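Local coordinates for protein putative aldolase (Bacteroides vulgatus ATCC 8482, PDB 3DXI) that is a putative aldolase of unknown function whose N-terminal domain folds as a TIM barrel, at residues A122-T125 with E129-F132; L199-S204 with M231-T236. All blocks are in the same frame, centred on the assembly; numbering follows the deposited sequence.

Interaction 1: residues A122-T125 with E129-F132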
ATOM      1  N   ALA A 122     -10.451 -36.375  -8.840  1.00 18.06           N
ATOM      2  CA  ALA A 122     -10.431 -36.787 -10.242  1.00 17.63           C
ATOM      3  C   ALA A 122      -9.250 -36.166 -10.999  1.00 16.32           C
ATOM      4  O   ALA A 122      -8.612 -36.823 -11.819  1.00 15.92           O
ATOM      5  CB  ALA A 122     -11.749 -36.402 -10.918  1.00 17.23           C
ATOM      6  N   ILE A 123      -8.965 -34.897 -10.727  1.00 15.72           N
ATOM      7  CA  ILE A 123      -7.855 -34.214 -11.389  1.00 14.96           C
ATOM      8  C   ILE A 123      -6.528 -34.873 -11.012  1.00 16.37           C
ATOM      9  O   ILE A 123      -5.608 -34.964 -11.826  1.00 15.64           O
ATOM     10  CB  ILE A 123      -7.800 -32.715 -10.991  1.00 13.28           C
ATOM     11  CG1 ILE A 123      -9.035 -31.982 -11.522  1.00 12.72           C
ATOM     12  CG2 ILE A 123      -6.536 -32.075 -11.541  1.00 11.95           C
ATOM     13  CD1 ILE A 123      -9.118 -30.525 -11.094  1.00 11.55           C
ATOM     14  N   LYS A 124      -6.441 -35.348  -9.775  1.00 16.97           N
ATOM     15  CA  LYS A 124      -5.220 -35.980  -9.298  1.00 19.82           C
ATOM     16  C   LYS A 124      -4.899 -37.284 -10.031  1.00 20.15           C
ATOM     17  O   LYS A 124      -3.729 -37.624 -10.220  1.00 19.26           O
ATOM     18  CB  LYS A 124      -5.315 -36.239  -7.796  1.00 21.32           C
ATOM     19  CG  LYS A 124      -3.970 -36.209  -7.104  1.00 24.95           C
ATOM     20  CD  LYS A 124      -3.382 -34.800  -7.145  1.00 26.37           C
ATOM     21  CE  LYS A 124      -1.924 -34.806  -6.735  1.00 26.29           C
ATOM     22  NZ  LYS A 124      -1.759 -35.475  -5.417  1.00 29.35           N
ATOM     23  N   THR A 125      -5.928 -38.016 -10.448  1.00 20.60           N
ATOM     24  CA  THR A 125      -5.704 -39.268 -11.166  1.00 21.78           C
ATOM     25  C   THR A 125      -5.183 -39.003 -12.580  1.00 21.82           C
ATOM     26  O   THR A 125      -4.712 -39.917 -13.259  1.00 22.47           O
ATOM     27  CB  THR A 125      -7.000 -40.119 -11.252  1.00 22.64           C
ATOM     28  OG1 THR A 125      -8.016 -39.383 -11.941  1.00 26.81           O
ATOM     29  CG2 THR A 125      -7.498 -40.473  -9.865  1.00 22.62           C
ATOM     30  N   GLU A 129      -0.753 -31.525 -10.568  1.00 13.84           N
ATOM     31  CA  GLU A 129      -0.600 -31.060  -9.193  1.00 12.40           C
ATOM     32  C   GLU A 129      -1.946 -30.351  -9.012  1.00 12.20           C
ATOM     33  O   GLU A 129      -2.465 -29.780  -9.975  1.00 12.56           O
ATOM     34  CB  GLU A 129       0.525 -30.031  -9.076  1.00 10.73           C
ATOM     35  CG  GLU A 129       1.929 -30.601  -8.936  1.00 12.54           C
ATOM     36  CD  GLU A 129       2.990 -29.522  -9.033  1.00 13.44           C
ATOM     37  OE1 GLU A 129       2.635 -28.325  -9.017  1.00 13.02           O
ATOM     38  OE2 GLU A 129       4.182 -29.865  -9.119  1.00 15.18           O
ATOM     39  N   VAL A 130      -2.521 -30.385  -7.814  1.00 10.29           N
ATOM     40  CA  VAL A 130      -3.810 -29.726  -7.605  1.00  9.94           C
ATOM     41  C   VAL A 130      -3.748 -28.630  -6.557  1.00 10.15           C
ATOM     42  O   VAL A 130      -3.229 -28.836  -5.461  1.00  9.83           O
ATOM     43  CB  VAL A 130      -4.906 -30.731  -7.180  1.00 11.13           C
ATOM     44  CG1 VAL A 130      -6.234 -30.000  -6.965  1.00 10.90           C
ATOM     45  CG2 VAL A 130      -5.063 -31.794  -8.239  1.00 10.77           C
ATOM     46  N   GLY A 131      -4.279 -27.463  -6.907  1.00  9.79           N
ATOM     47  CA  GLY A 131      -4.299 -26.347  -5.982  1.00  9.26           C
ATOM     48  C   GLY A 131      -5.711 -25.895  -5.643  1.00 10.70           C
ATOM     49  O   GLY A 131      -6.569 -25.789  -6.523  1.00 11.24           O
ATOM     50  N   PHE A 132      -5.959 -25.645  -4.361  1.00 10.59           N
ATOM     51  CA  PHE A 132      -7.263 -25.171  -3.909  1.00 12.32           C
ATOM     52  C   PHE A 132      -7.145 -23.675  -3.609  1.00 12.04           C
ATOM     53  O   PHE A 132      -6.390 -23.282  -2.717  1.00 11.99           O
ATOM     54  CB  PHE A 132      -7.705 -25.862  -2.603  1.00 13.48           C
ATOM     55  CG  PHE A 132      -8.159 -27.290  -2.763  1.00 16.58           C
ATOM     56  CD1 PHE A 132      -9.346 -27.717  -2.165  1.00 16.58           C
ATOM     57  CD2 PHE A 132      -7.385 -28.222  -3.440  1.00 17.86           C
ATOM     58  CE1 PHE A 132      -9.749 -29.051  -2.240  1.00 17.83           C
ATOM     59  CE2 PHE A 132      -7.779 -29.558  -3.521  1.00 18.32           C
ATOM     60  CZ  PHE A 132      -8.960 -29.974  -2.920  1.00 18.66           C
TER
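V130 meets the end of helix 113-124 through one methyl, CG2, which is touched by two side chains at once. I123 reaches it with its own branch methyl, CG2 to CG2 of V130 at 3.6 Å, and the lysine K124 lays an aliphatic carbon on the same group, K124 CD to V130 CG2 also at 3.6 Å. The contact is wholly apolar, with no hydrogen bond between 122-125 and 129-132, and the side chains cross at a slant.

The torsions explain the grip. V130 has CG1 anti to the backbone N (chi1 180°), which swings CG2 beside that N and out to the helix. K124 also leaves its helix with CG anti to N, then bends at chi2 (67°), which brings CD against the valine methyl; a second bend at chi4 then turns NZ, which goes on to a weak hydrogen bond with I156 O and a long, weak ion pair with D158 OD2. The same D158 OD2 takes a hydrogen bond from V130 N, the firmer of its two links to this contact.

Just behind, T125 OG1 donates to A122 O at 2.6 Å, tying the threonine hydroxyl back to the last helical turn.

This is the return half of a right-handed beta-alpha-beta crossover of the barrel: strand 103-108, helix 113-124, strand 129-134. I123 also packs on I104 and I106 of the neighbouring strand and on L90 and L94 of helix 90-94, while V130 also touches A120, about one turn before K124 on helix 113-124, so the methyl sits between the strand layer and its helical cover.

Interaction 2: residues L199-S204 with M231-T236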
ATOM      1  N   LEU A 199      -2.662  -3.711   2.056  1.00 10.44           N
ATOM      2  CA  LEU A 199      -2.046  -4.566   3.065  1.00 10.44           C
ATOM      3  C   LEU A 199      -1.498  -5.838   2.402  1.00 11.28           C
ATOM      4  O   LEU A 199      -1.042  -6.761   3.079  1.00 11.82           O
ATOM      5  CB  LEU A 199      -3.063  -4.941   4.150  1.00  9.24           C
ATOM      6  CG  LEU A 199      -3.570  -3.823   5.074  1.00  8.44           C
ATOM      7  CD1 LEU A 199      -4.592  -4.396   6.064  1.00  5.66           C
ATOM      8  CD2 LEU A 199      -2.394  -3.201   5.822  1.00  6.85           C
ATOM      9  N   GLY A 200      -1.544  -5.875   1.073  1.00  9.22           N
ATOM     10  CA  GLY A 200      -1.047  -7.035   0.355  1.00  9.87           C
ATOM     11  C   GLY A 200       0.382  -7.403   0.722  1.00  9.61           C
ATOM     12  O   GLY A 200       0.671  -8.560   1.021  1.00 10.21           O
ATOM     13  N   LEU A 201       1.287  -6.428   0.701  1.00  9.68           N
ATOM     14  CA  LEU A 201       2.680  -6.709   1.028  1.00  8.02           C
ATOM     15  C   LEU A 201       2.865  -7.160   2.472  1.00  9.44           C
ATOM     16  O   LEU A 201       3.422  -8.227   2.720  1.00 11.23           O
ATOM     17  CB  LEU A 201       3.569  -5.483   0.772  1.00  6.67           C
ATOM     18  CG  LEU A 201       5.043  -5.655   1.177  1.00  4.28           C
ATOM     19  CD1 LEU A 201       5.722  -6.698   0.294  1.00  5.68           C
ATOM     20  CD2 LEU A 201       5.763  -4.326   1.072  1.00  5.96           C
ATOM     21  N   ILE A 202       2.396  -6.363   3.427  1.00  8.48           N
ATOM     22  CA  ILE A 202       2.587  -6.730   4.821  1.00  8.85           C
ATOM     23  C   ILE A 202       1.895  -8.034   5.218  1.00  8.68           C
ATOM     24  O   ILE A 202       2.420  -8.783   6.044  1.00  7.97           O
ATOM     25  CB  ILE A 202       2.180  -5.577   5.793  1.00  6.90           C
ATOM     26  CG1 ILE A 202       2.711  -5.894   7.191  1.00  6.05           C
ATOM     27  CG2 ILE A 202       0.667  -5.387   5.817  1.00  8.00           C
ATOM     28  CD1 ILE A 202       4.231  -6.166   7.218  1.00  6.22           C
ATOM     29  N   ASN A 203       0.724  -8.314   4.645  1.00  8.78           N
ATOM     30  CA  ASN A 203       0.040  -9.571   4.956  1.00  8.30           C
ATOM     31  C   ASN A 203       0.901 -10.728   4.432  1.00  7.48           C
ATOM     32  O   ASN A 203       1.078 -11.739   5.108  1.00  7.56           O
ATOM     33  CB  ASN A 203      -1.337  -9.658   4.283  1.00  7.59           C
ATOM     34  CG  ASN A 203      -2.400  -8.833   4.985  1.00  9.38           C
ATOM     35  OD1 ASN A 203      -2.327  -8.593   6.187  1.00  9.12           O
ATOM     36  ND2 ASN A 203      -3.414  -8.423   4.236  1.00  7.72           N
ATOM     37  N   SER A 204       1.426 -10.572   3.219  1.00  7.39           N
ATOM     38  CA  SER A 204       2.256 -11.609   2.605  1.00  6.88           C
ATOM     39  C   SER A 204       3.556 -11.829   3.380  1.00  7.14           C
ATOM     40  O   SER A 204       3.951 -12.966   3.633  1.00  6.54           O
ATOM     41  CB  SER A 204       2.559 -11.250   1.146  1.00  7.82           C
ATOM     42  OG  SER A 204       1.356 -11.064   0.409  1.00  9.21           O
HETATM   43  N   MSE A 231       3.820  -7.785  -7.607  1.00  6.71           N
HETATM   44  CA  MSE A 231       4.962  -8.686  -7.595  1.00  6.05           C
HETATM   45  C   MSE A 231       6.267  -7.921  -7.411  1.00  5.78           C
HETATM   46  O   MSE A 231       7.131  -8.342  -6.647  1.00  8.61           O
HETATM   47  CB  MSE A 231       5.007  -9.504  -8.891  1.00  4.76           C
HETATM   48  CG  MSE A 231       6.192 -10.461  -8.985  1.00  8.95           C
HETATM   49 SE   MSE A 231       6.198 -11.814  -7.590  1.00 18.57          SE
HETATM   50  CE  MSE A 231       5.041 -13.124  -8.456  1.00 14.00           C
ATOM     51  N   GLU A 232       6.406  -6.792  -8.100  1.00  5.73           N
ATOM     52  CA  GLU A 232       7.623  -5.989  -7.988  1.00  7.54           C
ATOM     53  C   GLU A 232       7.844  -5.497  -6.560  1.00  7.65           C
ATOM     54  O   GLU A 232       8.985  -5.337  -6.128  1.00  6.66           O
ATOM     55  CB  GLU A 232       7.582  -4.783  -8.944  1.00  7.65           C
ATOM     56  CG  GLU A 232       6.409  -3.829  -8.703  1.00  7.96           C
ATOM     57  CD  GLU A 232       5.217  -4.150  -9.570  1.00  9.70           C
ATOM     58  OE1 GLU A 232       5.014  -5.343  -9.886  1.00 10.60           O
ATOM     59  OE2 GLU A 232       4.476  -3.210  -9.931  1.00 11.05           O
ATOM     60  N   LEU A 233       6.759  -5.246  -5.830  1.00  8.74           N
ATOM     61  CA  LEU A 233       6.889  -4.780  -4.449  1.00  8.79           C
ATOM     62  C   LEU A 233       7.353  -5.934  -3.565  1.00  8.06           C
ATOM     63  O   LEU A 233       8.186  -5.756  -2.677  1.00  7.19           O
ATOM     64  CB  LEU A 233       5.559  -4.230  -3.924  1.00  9.68           C
ATOM     65  CG  LEU A 233       5.590  -3.684  -2.494  1.00  8.37           C
ATOM     66  CD1 LEU A 233       6.707  -2.659  -2.348  1.00  9.26           C
ATOM     67  CD2 LEU A 233       4.253  -3.044  -2.162  1.00  9.46           C
ATOM     68  N   LEU A 234       6.806  -7.118  -3.815  1.00  7.57           N
ATOM     69  CA  LEU A 234       7.180  -8.306  -3.051  1.00  8.06           C
ATOM     70  C   LEU A 234       8.666  -8.604  -3.231  1.00  7.68           C
ATOM     71  O   LEU A 234       9.393  -8.748  -2.252  1.00  6.94           O
ATOM     72  CB  LEU A 234       6.363  -9.515  -3.508  1.00  5.75           C
ATOM     73  CG  LEU A 234       6.691 -10.887  -2.913  1.00  5.76           C
ATOM     74  CD1 LEU A 234       6.544 -10.863  -1.394  1.00  4.92           C
ATOM     75  CD2 LEU A 234       5.758 -11.929  -3.531  1.00  6.75           C
ATOM     76  N   LEU A 235       9.107  -8.679  -4.487  1.00  8.01           N
ATOM     77  CA  LEU A 235      10.502  -8.976  -4.801  1.00  8.94           C
ATOM     78  C   LEU A 235      11.460  -7.925  -4.263  1.00  8.76           C
ATOM     79  O   LEU A 235      12.543  -8.254  -3.782  1.00  9.76           O
ATOM     80  CB  LEU A 235      10.701  -9.120  -6.314  1.00  6.96           C
ATOM     81  CG  LEU A 235       9.941 -10.267  -6.982  1.00 10.43           C
ATOM     82  CD1 LEU A 235      10.303 -10.316  -8.462  1.00  9.83           C
ATOM     83  CD2 LEU A 235      10.284 -11.590  -6.309  1.00  8.10           C
ATOM     84  N   THR A 236      11.083  -6.657  -4.360  1.00  7.53           N
ATOM     85  CA  THR A 236      11.948  -5.607  -3.841  1.00  7.90           C
ATOM     86  C   THR A 236      12.138  -5.791  -2.337  1.00  8.49           C
ATOM     87  O   THR A 236      13.261  -5.743  -1.838  1.00  7.64           O
ATOM     88  CB  THR A 236      11.367  -4.209  -4.111  1.00  7.38           C
ATOM     89  OG1 THR A 236      11.415  -3.947  -5.519  1.00  8.50           O
ATOM     90  CG2 THR A 236      12.179  -3.143  -3.390  1.00  6.46           C
TER
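Two helices of the outer layer of the TIM barrel pack here, the start of helix 200-209 against the start of helix 231-241, which flank strand 214-217 in the chain. The contact is buried and apolar, carried by three leucines with no hydrogen bond between the segments. L201 is the leucine that reaches across from helix 200-209: its CG is anti to the backbone N (chi1 176°), which sends both methyls across the gap to the second helix. L233 has the same first torsion, and the two side chains cross at about a right angle. L201 CD2 is pressed on the branch carbon, 3.6 Å from L233 CG, while L201 CD1 runs on to the backbone, 4.0 Å from L234 CA. The CA atoms of L201 and L234 lie 6.3 Å apart.

The second subunit comes close as well: its Q198 packs on L233, and I202 packs on the I202 of that subunit.

Within each helix a hydroxyl is turned back onto its own backbone. S204 OG donates to G200 O at 2.7 Å, and T236 OG1 donates to E232 O at 2.9 Å; in both turns the carbonyl also receives the backbone N-H of the same residue, from the opposite face of its plane.

How the interactions relate
Along the chain the two contacts come in series, neither nested nor crossed. Interaction 1 closes first and tightly: only three residues separate its segments, the turn from helix 113-124 into the fifth strand of the barrel. The chain then runs through strands 159-163 and 189-192 before interaction 2 opens at residue 199; that contact closes a longer loop of 26 residues, which contains the eighth strand, 214-217. One therefore joins helix to strand, the other helix to helix near the seam where the last strand returns toward the first. They lie on opposite sides of the chain's centre, their centres about 28 Å apart, and do not touch.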